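Local coordinates for uncharacterized protein (Bacteroides eggerthii, PDB 4GDZ) that is of unknown function but, as a DUF4251 family member, folds as a helix and a curved antiparallel beta-sheet, with magnesium bound at a strand end and following loop, at residues A40-A44 against Q45-L49. Numbering follows the deposited sequence.
Sequences AALKA and QQFVL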
loop_
_atom_site.group_PDB
_atom_site.type_symbol
_atom_site.label_atom_id
_atom_site.label_comp_id
_atom_site.label_asym_id
_atom_site.label_seq_id
_atom_site.Cartn_x
_atom_site.Cartn_y
_atom_site.Cartn_z
ATOM N N ALA A 40 21.894 -10.057 -10.236
ATOM C CA ALA A 40 23.251 -10.588 -10.132
ATOM C C ALA A 40 23.831 -10.323 -8.728
ATOM O O ALA A 40 24.539 -11.168 -8.196
ATOM C CB ALA A 40 24.161 -10.011 -11.217
ATOM N N ALA A 41 23.529 -9.171 -8.119
ATOM C CA ALA A 41 24.043 -8.865 -6.766
ATOM C C ALA A 41 23.450 -9.828 -5.712
ATOM O O ALA A 41 24.178 -10.336 -4.855
ATOM C CB ALA A 41 23.756 -7.418 -6.386
ATOM N N LEU A 42 22.138 -10.075 -5.781
ATOM C CA LEU A 42 21.479 -11.048 -4.887
ATOM C C LEU A 42 22.094 -12.410 -5.071
ATOM O O LEU A 42 22.414 -13.071 -4.096
ATOM C CB LEU A 42 19.989 -11.181 -5.184
ATOM C CG LEU A 42 19.113 -10.014 -4.756
ATOM C CD1 LEU A 42 17.716 -10.187 -5.363
ATOM C CD2 LEU A 42 19.063 -9.905 -3.223
ATOM N N LYS A 43 22.286 -12.819 -6.328
ATOM C CA LYS A 43 22.878 -14.127 -6.606
ATOM C C LYS A 43 24.326 -14.246 -6.080
ATOM O O LYS A 43 24.713 -15.294 -5.588
ATOM C CB LYS A 43 22.809 -14.477 -8.101
ATOM C CG LYS A 43 22.804 -15.979 -8.346
ATOM C CD LYS A 43 23.170 -16.349 -9.771
ATOM C CE LYS A 43 23.529 -17.823 -9.875
ATOM N NZ LYS A 43 24.194 -18.120 -11.168
ATOM N N ALA A 44 25.115 -13.178 -6.169
ATOM C CA ALA A 44 26.459 -13.139 -5.563
ATOM C C ALA A 44 26.452 -13.045 -4.019
ATOM O O ALA A 44 27.490 -13.224 -3.380
ATOM C CB ALA A 44 27.265 -11.982 -6.163
ATOM N N GLN A 45 25.296 -12.753 -3.409
ATOM C CA GLN A 45 25.231 -12.425 -1.967
ATOM C C GLN A 45 26.167 -11.272 -1.635
ATOM O O GLN A 45 26.853 -11.282 -0.625
ATOM C CB GLN A 45 25.543 -13.640 -1.099
ATOM C CG GLN A 45 24.597 -14.786 -1.385
ATOM C CD GLN A 45 24.727 -15.938 -0.411
ATOM O OE1 GLN A 45 25.460 -15.866 0.571
ATOM N NE2 GLN A 45 24.008 -17.016 -0.686
ATOM N N GLN A 46 26.198 -10.291 -2.530
ATOM C CA GLN A 46 27.000 -9.090 -2.378
ATOM C C GLN A 46 26.124 -7.920 -2.827
ATOM O O GLN A 46 26.074 -7.573 -4.000
ATOM C CB GLN A 46 28.308 -9.206 -3.165
ATOM C CG GLN A 46 29.245 -10.239 -2.561
ATOM C CD GLN A 46 30.580 -10.307 -3.267
ATOM O OE1 GLN A 46 30.629 -10.502 -4.453
ATOM N NE2 GLN A 46 31.661 -10.161 -2.524
ATOM N N PHE A 47 25.382 -7.354 -1.879
ATOM C CA PHE A 47 24.408 -6.325 -2.185
ATOM C C PHE A 47 24.153 -5.403 -1.015
ATOM O O PHE A 47 24.420 -5.747 0.145
ATOM C CB PHE A 47 23.076 -6.946 -2.677
ATOM C CG PHE A 47 22.373 -7.820 -1.656
ATOM C CD1 PHE A 47 21.520 -7.263 -0.705
ATOM C CD2 PHE A 47 22.540 -9.208 -1.667
ATOM C CE1 PHE A 47 20.865 -8.073 0.217
ATOM C CE2 PHE A 47 21.886 -10.016 -0.745
ATOM C CZ PHE A 47 21.033 -9.448 0.184
ATOM N N VAL A 48 23.637 -4.225 -1.333
ATOM C CA VAL A 48 23.134 -3.296 -0.345
ATOM C C VAL A 48 21.755 -2.798 -0.790
ATOM O O VAL A 48 21.585 -2.370 -1.931
ATOM C CB VAL A 48 24.044 -2.063 -0.143
ATOM C CG1 VAL A 48 23.567 -1.294 1.098
ATOM C CG2 VAL A 48 25.504 -2.452 -0.008
ATOM N N LEU A 49 20.784 -2.865 0.103
ATOM C CA LEU A 49 19.511 -2.143 -0.053
ATOM C C LEU A 49 19.681 -0.811 0.681
ATOM O O LEU A 49 19.851 -0.791 1.904
ATOM C CB LEU A 49 18.372 -2.953 0.554
ATOM C CG LEU A 49 16.912 -2.479 0.363
ATOM C CD1 LEU A 49 16.579 -1.274 1.223
ATOM C CD2 LEU A 49 16.667 -2.126 -1.069
#
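Leu42, in the last helical turn, sets its CD2 methyl over one face of the Phe47 ring, 3.9 Å from the ring centroid, a CH-pi contact. The first torsion of Leu42 places CG beside its own backbone N, anti to the carbonyl carbon (chi1 -73°), and the turn about CB-CG then carries CD2 back over the ring. Phe47 holds its own CG between backbone N and carbonyl carbon (chi1 63°), folding the ring back toward the helix end. Ala41 O lies at the ring edge, 3.8 Å from Phe47 CD2. At the base of the side chain, Ala41 CB packs on Phe47 CB at 3.8 Å.

The backbone turns through a Schellman motif, with Gln45 at positive phi. Its defining pair is a 6→1 bond from Gln46 N to Ala41 O (3.1 Å) and a 5→2 bond from Gln45 N to Leu42 O (3.0 Å). The Gln46 chain runs past Ala44 O, and its NE2 is hydrogen-bonded to Asn74 OD1. Cut back to an alanine, Phe47 would probably leave the Leu42 methyl without its aromatic face and open a gap beside Leu161, which both side chains also touch. Backbone bonds thus cap helix 28-44, while the Leu42 and Ala41 contacts with Phe47 probably help hold the angle at which the helix gives way to strand 46-55.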